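Long-range contacts in lactoylglutathione lyase (Pseudomonas aeruginosa, PDB 4MTS), which belongs to the glyoxalase/bleomycin resistance/dioxygenase superfamily and, as a two-chain assembly, binds nickel between beta strands of its two subunits: residues A[74-79]-A[120-125]; A[96-101]-A[110-115]. One frame throughout, in Å; residues are numbered along the deposited sequence.

Interaction 1 (A[74-79]-A[120-125]). With NI (nickel (II) ion), chain E.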
# COMPACT_ATOMS: atom_id res chain seq x y z
N HIS A 74 -5.47 4.02 1.16
CA HIS A 74 -4.46 5.05 1.18
C HIS A 74 -3.14 4.49 1.62
O HIS A 74 -3.05 3.32 1.99
CB HIS A 74 -4.87 6.13 2.20
CG HIS A 74 -5.21 5.58 3.57
ND1 HIS A 74 -6.53 5.43 3.96
CD2 HIS A 74 -4.40 5.20 4.59
CE1 HIS A 74 -6.48 4.95 5.20
NE2 HIS A 74 -5.23 4.79 5.62
N LEU A 75 -2.12 5.34 1.52
CA LEU A 75 -0.80 5.06 2.04
C LEU A 75 -0.65 6.05 3.23
O LEU A 75 -0.88 7.25 3.08
CB LEU A 75 0.29 5.35 0.97
CG LEU A 75 1.73 5.01 1.50
CD1 LEU A 75 1.95 3.49 1.56
CD2 LEU A 75 2.81 5.60 0.57
N ALA A 76 -0.29 5.56 4.39
CA ALA A 76 -0.15 6.43 5.56
C ALA A 76 1.33 6.69 5.84
O ALA A 76 2.15 5.78 5.78
CB ALA A 76 -0.81 5.80 6.77
N ILE A 77 1.66 7.94 6.17
CA ILE A 77 3.04 8.37 6.47
C ILE A 77 3.10 9.06 7.84
O ILE A 77 2.22 9.84 8.18
CB ILE A 77 3.57 9.27 5.33
CG1 ILE A 77 3.61 8.47 3.99
CG2 ILE A 77 4.99 9.79 5.65
CD1 ILE A 77 3.69 9.37 2.77
N GLU A 78 4.11 8.72 8.63
CA GLU A 78 4.32 9.34 9.93
C GLU A 78 5.04 10.65 9.72
O GLU A 78 6.03 10.69 9.01
CB GLU A 78 5.12 8.40 10.85
CG GLU A 78 5.40 8.99 12.22
CD GLU A 78 6.05 7.98 13.13
OE1 GLU A 78 7.22 7.62 12.88
OE2 GLU A 78 5.34 7.45 14.01
N VAL A 79 4.51 11.75 10.30
CA VAL A 79 5.12 13.08 10.14
C VAL A 79 5.38 13.75 11.51
O VAL A 79 4.68 13.46 12.48
CB VAL A 79 4.28 14.00 9.20
CG1 VAL A 79 4.19 13.44 7.78
CG2 VAL A 79 2.89 14.28 9.76
N LYS A 120 -4.96 8.77 -2.19
CA LYS A 120 -4.98 9.39 -0.87
C LYS A 120 -3.77 9.04 -0.04
O LYS A 120 -3.36 7.87 0.02
CB LYS A 120 -6.25 8.92 -0.09
CG LYS A 120 -7.54 9.50 -0.67
CD LYS A 120 -8.74 9.19 0.21
CE LYS A 120 -10.05 9.46 -0.50
NZ LYS A 120 -11.18 8.70 0.12
N VAL A 121 -3.18 10.07 0.58
CA VAL A 121 -2.04 9.92 1.48
C VAL A 121 -2.49 10.41 2.85
O VAL A 121 -2.91 11.56 3.01
CB VAL A 121 -0.77 10.67 0.98
CG1 VAL A 121 0.36 10.54 1.99
CG2 VAL A 121 -0.33 10.14 -0.39
N GLU A 122 -2.44 9.51 3.82
CA GLU A 122 -2.82 9.83 5.19
C GLU A 122 -1.58 10.24 5.96
O GLU A 122 -0.59 9.49 6.03
CB GLU A 122 -3.46 8.57 5.82
CG GLU A 122 -3.94 8.74 7.26
CD GLU A 122 -4.71 7.53 7.75
OE1 GLU A 122 -4.12 6.43 7.77
OE2 GLU A 122 -5.93 7.65 7.99
N LEU A 123 -1.63 11.42 6.56
CA LEU A 123 -0.52 11.88 7.41
C LEU A 123 -0.90 11.69 8.86
O LEU A 123 -1.98 12.13 9.27
CB LEU A 123 -0.21 13.37 7.14
CG LEU A 123 0.01 13.78 5.70
CD1 LEU A 123 0.32 15.30 5.62
CD2 LEU A 123 1.12 12.95 5.03
N ILE A 124 -0.05 11.03 9.64
CA ILE A 124 -0.32 10.78 11.06
C ILE A 124 0.81 11.38 11.86
O ILE A 124 1.96 10.98 11.70
CB ILE A 124 -0.55 9.28 11.37
CG1 ILE A 124 -1.66 8.71 10.46
CG2 ILE A 124 -0.90 9.11 12.89
CD1 ILE A 124 -1.99 7.17 10.66
N GLN A 125 0.50 12.38 12.68
CA GLN A 125 1.53 13.06 13.48
C GLN A 125 2.16 12.15 14.53
O GLN A 125 1.44 11.52 15.30
CB GLN A 125 0.93 14.32 14.13
CG GLN A 125 1.99 15.19 14.81
CD GLN A 125 1.42 16.57 14.94
OE1 GLN A 125 0.97 17.16 13.95
NE2 GLN A 125 1.37 17.07 16.16
NI NI E . -4.85 4.44 7.71
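H74 and E122 meet at a shared nickel ion, bound by H74 NE2 at 2.2 Å and by E122 OE1 at 2.1 Å. The two ligand atoms lie 2.9 Å apart, yet this closeness comes from the metal and is not a hydrogen bond. The imidazole and carboxylate planes are turned 59° against each other. E122 reaches the ion by an extended chain, CG anti to the backbone N (chi1 -179°), whereas H74 tucks CG between its N and carbonyl carbon (chi1 52°). E122 OE2 is hydrogen-bonded to a glycerol, probably from the crystallisation liquor.

Backbone bonds hold the strands parallel, each pair in step from L75 with V121 to V79 with Q125. E122 N donates to L75 O at 2.8 Å, and E122 O accepts from I77 N at 2.7 Å, nearly straight along the carbonyl; E122 is therefore gripped on both sides of its CA. I124 repeats the pattern, its N bonding to I77 O and its O to V79 N.

The main apolar contacts lie on the face opposite the metal: I77 CD1 meets V121 CG1 at 3.6 Å, and V79 CG1 lies 4.2 Å from L123 CD2. On the metal face, A76 CB sits 3.5 Å from E122 OE1 and also reaches I124 CD1.

H5 and E56 of the second subunit complete the protein ligands of the nickel, and a strand of that subunit pairs antiparallel with 74-79. Metal held by paired strands across a subunit interface is characteristic of glyoxalase-type metal sites.

Interaction 2 (A[96-101]-A[110-115])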
# COMPACT_ATOMS: atom_id res chain seq x y z
N VAL A 96 -4.75 19.28 -0.44
CA VAL A 96 -4.91 18.86 0.94
C VAL A 96 -6.45 18.64 0.97
O VAL A 96 -7.19 19.60 0.74
CB VAL A 96 -4.44 19.89 2.00
CG1 VAL A 96 -4.72 19.37 3.41
CG2 VAL A 96 -2.95 20.24 1.84
N THR A 97 -6.90 17.40 1.19
CA THR A 97 -8.33 17.06 1.21
C THR A 97 -8.94 17.14 2.60
O THR A 97 -10.15 17.28 2.71
CB THR A 97 -8.62 15.72 0.54
OG1 THR A 97 -7.85 14.72 1.18
CG2 THR A 97 -8.33 15.76 -0.96
N ARG A 98 -8.09 17.06 3.65
CA ARG A 98 -8.45 17.20 5.06
C ARG A 98 -7.25 17.75 5.78
O ARG A 98 -6.22 17.07 5.88
CB ARG A 98 -8.93 15.85 5.67
CG ARG A 98 -9.35 15.97 7.12
CD ARG A 98 -9.47 14.64 7.82
NE ARG A 98 -10.12 14.76 9.14
CZ ARG A 98 -9.50 15.09 10.27
NH1 ARG A 98 -8.20 15.37 10.27
NH2 ARG A 98 -10.18 15.16 11.41
N GLU A 99 -7.38 19.01 6.28
CA GLU A 99 -6.35 19.73 7.01
C GLU A 99 -6.11 19.04 8.33
O GLU A 99 -7.05 18.51 8.93
CB GLU A 99 -6.80 21.21 7.25
CG GLU A 99 -5.87 22.06 8.13
CD GLU A 99 -4.44 22.18 7.65
OE1 GLU A 99 -4.23 22.14 6.41
OE2 GLU A 99 -3.52 22.28 8.50
N ALA A 100 -4.87 19.07 8.79
CA ALA A 100 -4.41 18.57 10.08
C ALA A 100 -5.34 18.98 11.23
O ALA A 100 -5.72 20.15 11.35
CB ALA A 100 -3.01 19.08 10.36
N GLY A 101 -5.73 17.99 12.01
CA GLY A 101 -6.63 18.17 13.15
C GLY A 101 -6.90 16.84 13.80
O GLY A 101 -6.49 15.80 13.27
N ILE A 110 -4.28 13.94 12.39
CA ILE A 110 -4.26 13.36 11.05
C ILE A 110 -4.58 14.43 10.01
O ILE A 110 -5.29 15.40 10.29
CB ILE A 110 -5.29 12.15 10.98
CG1 ILE A 110 -4.85 11.01 11.96
CG2 ILE A 110 -5.45 11.59 9.56
CD1 ILE A 110 -5.81 9.90 12.13
N ALA A 111 -4.11 14.21 8.79
CA ALA A 111 -4.40 15.04 7.63
C ALA A 111 -4.45 14.10 6.43
O ALA A 111 -3.95 12.97 6.49
CB ALA A 111 -3.28 16.06 7.43
N PHE A 112 -5.03 14.57 5.35
CA PHE A 112 -5.07 13.82 4.11
C PHE A 112 -4.66 14.67 2.96
O PHE A 112 -5.13 15.81 2.80
CB PHE A 112 -6.46 13.24 3.84
CG PHE A 112 -6.65 11.88 4.45
CD1 PHE A 112 -6.36 10.72 3.74
CD2 PHE A 112 -7.15 11.75 5.74
CE1 PHE A 112 -6.61 9.47 4.28
CE2 PHE A 112 -7.36 10.49 6.30
CZ PHE A 112 -7.08 9.36 5.57
N LEU A 113 -3.81 14.08 2.11
CA LEU A 113 -3.39 14.74 0.87
C LEU A 113 -3.87 13.87 -0.26
O LEU A 113 -4.18 12.69 -0.06
CB LEU A 113 -1.84 14.80 0.78
CG LEU A 113 -1.02 15.33 1.97
CD1 LEU A 113 0.50 15.34 1.61
CD2 LEU A 113 -1.48 16.75 2.37
N GLU A 114 -3.87 14.43 -1.49
CA GLU A 114 -4.07 13.60 -2.65
C GLU A 114 -2.89 13.83 -3.54
O GLU A 114 -2.48 14.98 -3.72
CB GLU A 114 -5.36 13.88 -3.40
CG GLU A 114 -6.53 13.07 -2.90
CD GLU A 114 -7.77 13.33 -3.73
OE1 GLU A 114 -8.86 12.89 -3.32
OE2 GLU A 114 -7.65 14.00 -4.79
N ASP A 115 -2.33 12.76 -4.09
CA ASP A 115 -1.21 12.90 -5.03
C ASP A 115 -1.79 13.34 -6.39
O ASP A 115 -3.03 13.44 -6.57
CB ASP A 115 -0.39 11.56 -5.12
CG ASP A 115 -0.98 10.39 -5.91
OD1 ASP A 115 -2.02 10.57 -6.58
OD2 ASP A 115 -0.34 9.34 -5.94
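With chi1 at 57°, T97 holds OG1 between its backbone N and carbonyl carbon, turning the hydroxyl to 3.3 Å from F112 CB and directing CG2 to E114, whose CD it meets at 3.7 Å. The R98 chain instead runs extended from CG to NE, CG anti to the backbone N (chi1 -178°), which carries the guanidinium along the strand until I110 O stands at its edge, in plane. R98 NH1 is 2.9 Å from I110 O, but the angle is too poor for a hydrogen bond; NH1 makes a weak bond to G101 O, and NH2 has its stronger partner in L102 O.

The backbone evidence is that of a classic beta bulge: T97 and R98 both face F112. F112 O accepts T97 N at 2.9 Å and, weakly, R98 N, while F112 N returns a bond to R98 O at 2.8 Å, the donor in the carbonyl plane. A second register shift follows before G101, which pairs with I110 through reciprocal bonds, I110 N to G101 O being 3.0 Å.

V96 CG2 touches L113 CD2 at 3.8 Å, and A100 CB approaches A111 CB.

Within the sheet, strand 120-125 bonds through its backbone to A111 and L113; V96, E99, A100 and A111 of this bulged antiparallel pair pack on helix 82-91, whose R90 forms a salt bridge with E99.

From the N terminus, the chain passes through the four-stranded sheet before reaching strand 72-79, the first partner of interaction 1. Helix 82-91 follows, and then 96-101 folds against 110-115, closing the short loop of interaction 2. The chain continues from 115 into 120-125, which returns beside 74-79 and closes the longer loop of interaction 1, so interaction 2 is nested inside it. Their centres are about 9 Å apart. Probable hydrogen bonds L123 N to A111 O and L113 N to V121 O, both 2.8 Å, join the two contacts into one mixed sheet, and E122 OE2 packs against F112 CZ.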